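Local coordinates for protein Phthiocerol/phenolphthiocerol synthesis polyketide synthase type I PpsC (Mycobacterium tuberculosis, PDB 5NJI) that probably dehydrates beta-hydroxyacyl intermediates through its dehydratase domain during assembly of the phthiocerol lipids, and is captured here with a C12:1-CoA thioester bound, at residues A58-D63 with P189-I194; D175-L180 with A232-G237. The protein carries 1 engineered substitution. All blocks are in the same frame, centred on the assembly; numbering follows the deposited sequence.

Interaction 1. Residues A58-D63 with P189-I194; sequences ADFVID and PAFQGI. Engineered in segment 58-63: Phe60 (natural residue His). With 8Z2 (~{S}-[2-[3-[[(2~{R})-4-[[[(2~{R},3~{S},4~{R},5~{R})-5-(6-aminopurin-9-yl)-4-oxidanyl-3-phosphonooxy-oxolan-2-yl]methoxy-oxidanyl-phosphoryl]oxy-oxidanyl-phosphoryl]oxy-3,3-dimethyl-2-oxidanyl-butanoyl]amino]propanoylamino]ethyl] (~{E})-dodec-2-enethioate), chain B.
The side chains of Pro189 and Asp59 cross at about a right angle, with Pro189 CD 3.4 Å from Asp59 OD2. The tertiary amide nitrogen of the proline has no hydrogen to give, and the bond falls to the next residue: Ala190 N donates to Asp59 OD2 over 2.8 Å, nearly straight at 166°. The amide reaches the carboxylate from its anti side, somewhat out of plane, while the Ala190 methyl packs against the same oxygen. Phe191 then brings its ring against the backbone of Asp59 and the side chain of Phe60. Its CD1 lies 3.6 Å from Asp59 O, and CD1 of Phe60 sits 3.6 Å above one face of the Phe191 ring, offset toward the rim. The two ring planes are inclined at 59°, an oblique pairing. Phe60 is an engineered residue in place of the natural His; with CG anti to the backbone N (chi1 -161°) it extends from the strand to the ligand, CZ 3.6 Å from the thioester oxygen OA1 of 8Z2. Ile62 CD1 touches the sulfur of 8Z2 at 3.7 Å. Strand 60-62 thus lines the substrate pocket at the thioester, with 189-191 packed behind Phe60 as second shell, in a polyketide synthase dehydratase probably of the double-hotdog fold.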
loop_
_atom_site.group_PDB
_atom_site.type_symbol
_atom_site.label_atom_id
_atom_site.label_comp_id
_atom_site.label_asym_id
_atom_site.label_seq_id
_atom_site.Cartn_x
_atom_site.Cartn_y
_atom_site.Cartn_z
ATOM N N ALA A 58 -3.492 -13.863 -4.805
ATOM C CA ALA A 58 -2.998 -15.103 -4.164
ATOM C C ALA A 58 -1.559 -15.029 -3.600
ATOM O O ALA A 58 -1.183 -15.827 -2.794
ATOM C CB ALA A 58 -3.103 -16.383 -5.076
ATOM N N ASP A 59 -0.775 -14.075 -4.075
ATOM C CA ASP A 59 0.605 -13.978 -3.641
ATOM C C ASP A 59 0.781 -13.126 -2.389
ATOM O O ASP A 59 1.924 -12.928 -1.951
ATOM C CB ASP A 59 1.462 -13.433 -4.783
ATOM C CG ASP A 59 1.851 -14.506 -5.798
ATOM O OD1 ASP A 59 1.364 -15.659 -5.703
ATOM O OD2 ASP A 59 2.671 -14.208 -6.685
ATOM N N PHE A 60 -0.304 -12.646 -1.779
ATOM C CA PHE A 60 -0.210 -11.922 -0.516
ATOM C C PHE A 60 -0.913 -12.735 0.565
ATOM O O PHE A 60 -2.143 -12.766 0.623
ATOM C CB PHE A 60 -0.802 -10.525 -0.616
ATOM C CG PHE A 60 -0.324 -9.631 0.483
ATOM C CD1 PHE A 60 0.856 -8.922 0.345
ATOM C CD2 PHE A 60 -0.999 -9.577 1.684
ATOM C CE1 PHE A 60 1.309 -8.123 1.359
ATOM C CE2 PHE A 60 -0.546 -8.790 2.712
ATOM C CZ PHE A 60 0.625 -8.067 2.550
ATOM N N VAL A 61 -0.127 -13.392 1.400
ATOM C CA VAL A 61 -0.618 -14.396 2.332
ATOM C C VAL A 61 -0.107 -14.085 3.729
ATOM O O VAL A 61 1.046 -13.682 3.911
ATOM C CB VAL A 61 -0.181 -15.798 1.876
ATOM C CG1 VAL A 61 -0.487 -16.857 2.938
ATOM C CG2 VAL A 61 -0.840 -16.137 0.541
ATOM N N ILE A 62 -0.979 -14.240 4.719
ATOM C CA ILE A 62 -0.619 -14.116 6.125
ATOM C C ILE A 62 -1.127 -15.361 6.838
ATOM O O ILE A 62 -2.324 -15.664 6.783
ATOM C CB ILE A 62 -1.198 -12.848 6.770
ATOM C CG1 ILE A 62 -0.659 -11.601 6.066
ATOM C CG2 ILE A 62 -0.862 -12.822 8.267
ATOM C CD1 ILE A 62 -1.079 -10.304 6.688
ATOM N N ASP A 63 -0.224 -16.109 7.463
ATOM C CA ASP A 63 -0.620 -17.318 8.192
ATOM C C ASP A 63 -1.464 -18.233 7.301
ATOM O O ASP A 63 -2.526 -18.726 7.700
ATOM C CB ASP A 63 -1.385 -16.960 9.472
ATOM C CG ASP A 63 -0.511 -16.295 10.523
ATOM O OD1 ASP A 63 0.729 -16.399 10.432
ATOM O OD2 ASP A 63 -1.076 -15.678 11.456
ATOM N N PRO A 189 5.619 -14.749 -5.431
ATOM C CA PRO A 189 6.548 -14.168 -6.421
ATOM C C PRO A 189 6.177 -12.772 -6.897
ATOM O O PRO A 189 7.062 -11.946 -7.153
ATOM C CB PRO A 189 6.499 -15.189 -7.563
ATOM C CG PRO A 189 6.184 -16.483 -6.885
ATOM C CD PRO A 189 5.256 -16.142 -5.761
ATOM N N ALA A 190 4.885 -12.479 -7.032
ATOM C CA ALA A 190 4.495 -11.180 -7.535
ATOM C C ALA A 190 4.951 -10.051 -6.618
ATOM O O ALA A 190 5.135 -8.934 -7.094
ATOM C CB ALA A 190 2.988 -11.128 -7.732
ATOM N N PHE A 191 5.158 -10.321 -5.336
ATOM C CA PHE A 191 5.547 -9.309 -4.362
ATOM C C PHE A 191 7.026 -9.329 -4.024
ATOM O O PHE A 191 7.458 -8.528 -3.201
ATOM C CB PHE A 191 4.739 -9.485 -3.067
ATOM C CG PHE A 191 3.310 -9.019 -3.170
ATOM C CD1 PHE A 191 2.339 -9.811 -3.751
ATOM C CD2 PHE A 191 2.948 -7.769 -2.689
ATOM C CE1 PHE A 191 1.025 -9.372 -3.874
ATOM C CE2 PHE A 191 1.627 -7.317 -2.804
ATOM C CZ PHE A 191 0.664 -8.124 -3.384
ATOM N N GLN A 192 7.808 -10.229 -4.617
ATOM C CA GLN A 192 9.226 -10.351 -4.280
ATOM C C GLN A 192 10.048 -9.421 -5.171
ATOM O O GLN A 192 10.841 -9.836 -6.026
ATOM C CB GLN A 192 9.666 -11.804 -4.404
ATOM C CG GLN A 192 9.100 -12.705 -3.296
ATOM C CD GLN A 192 9.340 -14.182 -3.560
ATOM O OE1 GLN A 192 10.240 -14.538 -4.315
ATOM N NE2 GLN A 192 8.517 -15.050 -2.960
ATOM N N GLY A 193 9.854 -8.131 -4.933
ATOM C CA GLY A 193 10.470 -7.089 -5.724
ATOM C C GLY A 193 11.736 -6.478 -5.171
ATOM O O GLY A 193 12.346 -5.664 -5.855
ATOM N N ILE A 194 12.164 -6.843 -3.974
ATOM C CA ILE A 194 13.433 -6.341 -3.464
ATOM C C ILE A 194 14.547 -7.215 -4.030
ATOM O O ILE A 194 14.601 -8.420 -3.767
ATOM C CB ILE A 194 13.437 -6.316 -1.932
ATOM C CG1 ILE A 194 12.484 -5.203 -1.467
ATOM C CG2 ILE A 194 14.829 -6.055 -1.408
ATOM C CD1 ILE A 194 12.357 -5.044 0.004
HETATM C C2 8Z2 B . -12.190 4.442 14.070
HETATM C C4 8Z2 B . -11.835 2.468 15.279
HETATM C C5 8Z2 B . -13.130 2.353 15.458
HETATM C C6 8Z2 B . -13.960 3.250 14.987
HETATM C C8 8Z2 B . -12.242 0.700 16.433
HETATM C C10 8Z2 B . 8.280 -5.205 9.187
HETATM C C11 8Z2 B . 9.018 -4.484 10.241
HETATM C C12 8Z2 B . 9.132 -5.320 11.458
HETATM N N9 8Z2 B . -11.288 1.407 15.834
HETATM N N7 8Z2 B . -13.367 1.260 16.138
HETATM N N3 8Z2 B . -11.334 3.507 14.586
HETATM N N1 8Z2 B . -13.529 4.306 14.297
HETATM N N6 8Z2 B . -15.220 3.004 15.248
HETATM C "C1'" 8Z2 B . -9.722 1.633 15.576
HETATM C "C2'" 8Z2 B . -9.435 2.563 16.693
HETATM O "O2'" 8Z2 B . -8.687 3.519 15.955
HETATM C "C3'" 8Z2 B . -8.677 1.605 17.750
HETATM O "O3'" 8Z2 B . -8.769 2.212 19.073
HETATM C "C4'" 8Z2 B . -7.421 1.290 16.695
HETATM O "O4'" 8Z2 B . -8.288 0.906 15.528
HETATM C "C5'" 8Z2 B . -6.365 0.204 16.821
HETATM O "O5'" 8Z2 B . -6.826 -1.095 16.826
HETATM P P1 8Z2 B . -7.804 -1.692 17.760
HETATM O O11 8Z2 B . -9.014 -1.385 17.006
HETATM O O12 8Z2 B . -8.027 -1.008 19.059
HETATM O O6 8Z2 B . -7.597 -3.370 17.994
HETATM P P2 8Z2 B . -8.610 -4.417 17.300
HETATM O O21 8Z2 B . -9.945 -3.743 16.770
HETATM O O22 8Z2 B . -9.089 -5.622 17.843
HETATM O O7 8Z2 B . -7.557 -4.777 16.103
HETATM C CPA 8Z2 B . -6.159 -4.457 15.999
HETATM C CPB 8Z2 B . -5.744 -5.076 14.637
HETATM C CP8 8Z2 B . -6.676 -4.468 13.573
HETATM C CP7 8Z2 B . -4.320 -4.786 14.289
HETATM C CP9 8Z2 B . -5.947 -6.585 14.712
HETATM O OP3 8Z2 B . -6.460 -3.113 13.617
HETATM C CP6 8Z2 B . -6.444 -4.989 12.131
HETATM O OP2 8Z2 B . -6.595 -6.136 11.915
HETATM N NP2 8Z2 B . -6.272 -4.093 11.169
HETATM C CP5 8Z2 B . -6.110 -4.372 9.760
HETATM C CP4 8Z2 B . -4.634 -4.473 9.425
HETATM C CP3 8Z2 B . -4.506 -4.786 7.916
HETATM O OP1 8Z2 B . -5.397 -5.308 7.339
HETATM N NP1 8Z2 B . -3.383 -4.472 7.316
HETATM C CP2 8Z2 B . -3.176 -4.675 5.915
HETATM C CP1 8Z2 B . -2.902 -6.101 5.595
HETATM S S 8Z2 B . -1.304 -6.635 6.283
HETATM P P3 8Z2 B . -10.415 2.402 19.668
HETATM O O31 8Z2 B . -11.099 0.922 19.225
HETATM O O32 8Z2 B . -11.268 3.289 18.991
HETATM O O33 8Z2 B . -10.672 2.583 21.100
HETATM C CA1 8Z2 B . -0.310 -5.941 5.344
HETATM C CA2 8Z2 B . 1.121 -6.223 5.613
HETATM O OA1 8Z2 B . -0.531 -5.216 4.427
HETATM C CA3 8Z2 B . 2.124 -5.538 4.770
HETATM C CA4 8Z2 B . 3.543 -5.788 5.075
HETATM C CA5 8Z2 B . 4.482 -4.864 4.342
HETATM C CA6 8Z2 B . 5.919 -5.141 4.755
HETATM C CA7 8Z2 B . 6.234 -4.536 6.143
HETATM C CA8 8Z2 B . 7.454 -5.159 6.791
HETATM C CA9 8Z2 B . 8.019 -4.360 7.997
#

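Interaction 2. Residues D175-L180 with A232-G237. With 8Z2 (~{S}-[2-[3-[[(2~{R})-4-[[[(2~{R},3~{S},4~{R},5~{R})-5-(6-aminopurin-9-yl)-4-oxidanyl-3-phosphonooxy-oxolan-2-yl]methoxy-oxidanyl-phosphoryl]oxy-oxidanyl-phosphoryl]oxy-3,3-dimethyl-2-oxidanyl-butanoyl]amino]propanoylamino]ethyl] (~{E})-dodec-2-enethioate), chain B.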
loop_
_atom_site.group_PDB
_atom_site.type_symbol
_atom_site.label_atom_id
_atom_site.label_comp_id
_atom_site.label_asym_id
_atom_site.label_seq_id
_atom_site.Cartn_x
_atom_site.Cartn_y
_atom_site.Cartn_z
ATOM N N ASP A 175 17.306 -13.101 2.893
ATOM C CA ASP A 175 17.201 -13.078 4.346
ATOM C C ASP A 175 16.013 -12.244 4.801
ATOM O O ASP A 175 15.382 -12.568 5.812
ATOM C CB ASP A 175 18.479 -12.520 4.976
ATOM C CG ASP A 175 19.633 -13.510 4.958
ATOM O OD1 ASP A 175 19.399 -14.704 4.678
ATOM O OD2 ASP A 175 20.779 -13.084 5.224
ATOM N N LEU A 176 15.724 -11.139 4.101
ATOM C CA LEU A 176 14.543 -10.346 4.442
ATOM C C LEU A 176 13.267 -11.156 4.244
ATOM O O LEU A 176 12.413 -11.218 5.132
ATOM C CB LEU A 176 14.508 -9.056 3.616
ATOM C CG LEU A 176 13.224 -8.220 3.740
ATOM C CD1 LEU A 176 13.017 -7.661 5.145
ATOM C CD2 LEU A 176 13.195 -7.097 2.708
ATOM N N TYR A 177 13.114 -11.793 3.090
ATOM C CA TYR A 177 11.902 -12.565 2.862
ATOM C C TYR A 177 11.799 -13.743 3.825
ATOM O O TYR A 177 10.707 -14.054 4.295
ATOM C CB TYR A 177 11.840 -13.000 1.398
ATOM C CG TYR A 177 11.547 -11.811 0.493
ATOM C CD1 TYR A 177 10.332 -11.129 0.595
ATOM C CD2 TYR A 177 12.479 -11.353 -0.436
ATOM C CE1 TYR A 177 10.058 -10.034 -0.197
ATOM C CE2 TYR A 177 12.208 -10.256 -1.239
ATOM C CZ TYR A 177 11.002 -9.586 -1.098
ATOM O OH TYR A 177 10.744 -8.501 -1.899
ATOM N N GLN A 178 12.924 -14.370 4.177
ATOM C CA GLN A 178 12.888 -15.431 5.184
ATOM C C GLN A 178 12.399 -14.901 6.528
ATOM O O GLN A 178 11.584 -15.545 7.197
ATOM C CB GLN A 178 14.272 -16.059 5.345
ATOM C CG GLN A 178 14.583 -17.145 4.341
ATOM C CD GLN A 178 15.828 -17.921 4.704
ATOM O OE1 GLN A 178 15.784 -18.836 5.529
ATOM N NE2 GLN A 178 16.951 -17.555 4.097
ATOM N N ARG A 179 12.912 -13.742 6.959
ATOM C CA ARG A 179 12.462 -13.154 8.220
ATOM C C ARG A 179 10.963 -12.887 8.184
ATOM O O ARG A 179 10.236 -13.212 9.131
ATOM C CB ARG A 179 13.228 -11.864 8.521
ATOM C CG ARG A 179 14.517 -12.073 9.313
ATOM C CD ARG A 179 14.997 -10.785 9.986
ATOM N NE ARG A 179 14.981 -9.637 9.089
ATOM C CZ ARG A 179 15.916 -9.371 8.183
ATOM N NH1 ARG A 179 16.964 -10.174 8.039
ATOM N NH2 ARG A 179 15.802 -8.293 7.415
ATOM N N LEU A 180 10.477 -12.317 7.078
ATOM C CA LEU A 180 9.050 -12.039 6.950
ATOM C C LEU A 180 8.224 -13.323 7.000
ATOM O O LEU A 180 7.207 -13.378 7.696
ATOM C CB LEU A 180 8.791 -11.260 5.660
ATOM C CG LEU A 180 9.369 -9.848 5.586
ATOM C CD1 LEU A 180 9.262 -9.232 4.172
ATOM C CD2 LEU A 180 8.692 -8.941 6.583
ATOM N N ALA A 232 7.850 -1.285 -1.701
ATOM C CA ALA A 232 8.503 -0.169 -1.019
ATOM C C ALA A 232 8.422 -0.312 0.499
ATOM O O ALA A 232 9.410 -0.084 1.200
ATOM C CB ALA A 232 7.886 1.156 -1.460
ATOM N N LEU A 233 7.261 -0.702 1.031
ATOM C CA LEU A 233 7.100 -0.879 2.479
ATOM C C LEU A 233 7.952 -2.013 3.034
ATOM O O LEU A 233 8.367 -1.958 4.194
ATOM C CB LEU A 233 5.633 -1.162 2.815
ATOM C CG LEU A 233 4.617 -0.081 2.455
ATOM C CD1 LEU A 233 3.218 -0.588 2.773
ATOM C CD2 LEU A 233 4.918 1.215 3.209
ATOM N N GLN A 234 8.197 -3.058 2.237
ATOM C CA GLN A 234 8.988 -4.189 2.693
ATOM C C GLN A 234 10.370 -3.753 3.143
ATOM O O GLN A 234 10.987 -4.435 3.963
ATOM C CB GLN A 234 9.127 -5.215 1.580
ATOM C CG GLN A 234 7.866 -5.962 1.226
ATOM C CD GLN A 234 8.038 -6.724 -0.065
ATOM O OE1 GLN A 234 9.153 -6.966 -0.504
ATOM N NE2 GLN A 234 6.925 -7.080 -0.706
ATOM N N THR A 235 10.861 -2.630 2.615
ATOM C CA THR A 235 12.175 -2.119 2.992
ATOM C C THR A 235 12.266 -1.879 4.490
ATOM O O THR A 235 13.356 -1.954 5.067
ATOM C CB THR A 235 12.467 -0.817 2.246
ATOM O OG1 THR A 235 11.609 0.209 2.730
ATOM C CG2 THR A 235 12.239 -0.951 0.774
ATOM N N LEU A 236 11.136 -1.579 5.136
ATOM C CA LEU A 236 11.140 -1.312 6.567
ATOM C C LEU A 236 11.564 -2.534 7.358
ATOM O O LEU A 236 12.075 -2.388 8.473
ATOM C CB LEU A 236 9.759 -0.847 7.012
ATOM C CG LEU A 236 9.336 0.482 6.394
ATOM C CD1 LEU A 236 7.874 0.750 6.743
ATOM C CD2 LEU A 236 10.222 1.659 6.834
ATOM N N GLY A 237 11.423 -3.721 6.771
ATOM C CA GLY A 237 11.842 -4.959 7.396
ATOM C C GLY A 237 13.338 -5.115 7.522
ATOM O O GLY A 237 13.789 -6.024 8.227
HETATM C C2 8Z2 B . -12.190 4.442 14.070
HETATM C C4 8Z2 B . -11.835 2.468 15.279
HETATM C C5 8Z2 B . -13.130 2.353 15.458
HETATM C C6 8Z2 B . -13.960 3.250 14.987
HETATM C C8 8Z2 B . -12.242 0.700 16.433
HETATM C C10 8Z2 B . 8.280 -5.205 9.187
HETATM C C11 8Z2 B . 9.018 -4.484 10.241
HETATM C C12 8Z2 B . 9.132 -5.320 11.458
HETATM N N9 8Z2 B . -11.288 1.407 15.834
HETATM N N7 8Z2 B . -13.367 1.260 16.138
HETATM N N3 8Z2 B . -11.334 3.507 14.586
HETATM N N1 8Z2 B . -13.529 4.306 14.297
HETATM N N6 8Z2 B . -15.220 3.004 15.248
HETATM C "C1'" 8Z2 B . -9.722 1.633 15.576
HETATM C "C2'" 8Z2 B . -9.435 2.563 16.693
HETATM O "O2'" 8Z2 B . -8.687 3.519 15.955
HETATM C "C3'" 8Z2 B . -8.677 1.605 17.750
HETATM O "O3'" 8Z2 B . -8.769 2.212 19.073
HETATM C "C4'" 8Z2 B . -7.421 1.290 16.695
HETATM O "O4'" 8Z2 B . -8.288 0.906 15.528
HETATM C "C5'" 8Z2 B . -6.365 0.204 16.821
HETATM O "O5'" 8Z2 B . -6.826 -1.095 16.826
HETATM P P1 8Z2 B . -7.804 -1.692 17.760
HETATM O O11 8Z2 B . -9.014 -1.385 17.006
HETATM O O12 8Z2 B . -8.027 -1.008 19.059
HETATM O O6 8Z2 B . -7.597 -3.370 17.994
HETATM P P2 8Z2 B . -8.610 -4.417 17.300
HETATM O O21 8Z2 B . -9.945 -3.743 16.770
HETATM O O22 8Z2 B . -9.089 -5.622 17.843
HETATM O O7 8Z2 B . -7.557 -4.777 16.103
HETATM C CPA 8Z2 B . -6.159 -4.457 15.999
HETATM C CPB 8Z2 B . -5.744 -5.076 14.637
HETATM C CP8 8Z2 B . -6.676 -4.468 13.573
HETATM C CP7 8Z2 B . -4.320 -4.786 14.289
HETATM C CP9 8Z2 B . -5.947 -6.585 14.712
HETATM O OP3 8Z2 B . -6.460 -3.113 13.617
HETATM C CP6 8Z2 B . -6.444 -4.989 12.131
HETATM O OP2 8Z2 B . -6.595 -6.136 11.915
HETATM N NP2 8Z2 B . -6.272 -4.093 11.169
HETATM C CP5 8Z2 B . -6.110 -4.372 9.760
HETATM C CP4 8Z2 B . -4.634 -4.473 9.425
HETATM C CP3 8Z2 B . -4.506 -4.786 7.916
HETATM O OP1 8Z2 B . -5.397 -5.308 7.339
HETATM N NP1 8Z2 B . -3.383 -4.472 7.316
HETATM C CP2 8Z2 B . -3.176 -4.675 5.915
HETATM C CP1 8Z2 B . -2.902 -6.101 5.595
HETATM S S 8Z2 B . -1.304 -6.635 6.283
HETATM P P3 8Z2 B . -10.415 2.402 19.668
HETATM O O31 8Z2 B . -11.099 0.922 19.225
HETATM O O32 8Z2 B . -11.268 3.289 18.991
HETATM O O33 8Z2 B . -10.672 2.583 21.100
HETATM C CA1 8Z2 B . -0.310 -5.941 5.344
HETATM C CA2 8Z2 B . 1.121 -6.223 5.613
HETATM O OA1 8Z2 B . -0.531 -5.216 4.427
HETATM C CA3 8Z2 B . 2.124 -5.538 4.770
HETATM C CA4 8Z2 B . 3.543 -5.788 5.075
HETATM C CA5 8Z2 B . 4.482 -4.864 4.342
HETATM C CA6 8Z2 B . 5.919 -5.141 4.755
HETATM C CA7 8Z2 B . 6.234 -4.536 6.143
HETATM C CA8 8Z2 B . 7.454 -5.159 6.791
HETATM C CA9 8Z2 B . 8.019 -4.360 7.997
#
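Tyr177 OH donates a short hydrogen bond of 2.6 Å to Gln234 OE1, one of two hydrogen bonds between 175-180, on helix 173-182, and 232-237, at the C-terminal part of helix 226-234, in what is probably the double-hotdog fold of the dehydratase. The hydroxyl lies in the carbonyl plane of the amide, with a C=O...donor angle of 150°, whereas the phenol ring stands almost upright to that plane, 80° away. Gln234 stretches out beyond CG to bring OE1 to the ring edge, and its NE2 is used in turn by Phe191 O and Asp230 OD2, so both ends of the buried amide are bonded and its rotation is set. Tyr177 OH also accepts from Ile194 N.

A second bond joins Arg179 NH2 to Gly237 O at 3.1 Å. The oxygen lies near the guanidinium plane, although the donor stands above the carbonyl plane; a bend at chi3 (-47°) turns the arginine head back over its own helix, where Leu176 CA lies against one face.

Between these two bonds Leu176 fills the interface, with CD2 3.7 Å from Gln234 O. Gly237, which has no side chain, lets the 3-10 segment 235-237 approach helix 173-182, the closest CA pair being Leu176 and Gly237. Along the same seam runs the acyl chain of 8Z2: Leu180 CD2 is 4.0 Å from its CA8, and Gly237 N is 3.7 Å from CA9. Against the glycine itself, Leu176 CD1 rests 3.5 Å from Gly237 C.

Overall arrangement
From the N terminus the chain first passes 58-63, then runs through the first set of strands before reaching 175-180 in helix 173-182. Soon afterwards 189-194 returns to 58-63 and closes the long loop of interaction 1; the chain then goes on to 232-237, which closes the shorter loop of interaction 2 back on 175-180. The two loops therefore cross. The centres of the two interactions lie about 11 Å apart, and they are joined directly through the backbone of 189-194, which offers groups to both Tyr177 and Gln234. Together they tie strand 60-62, helix 173-182 and helix 226-234 around 8Z2, interaction 1 near the thioester and interaction 2 along the acyl chain.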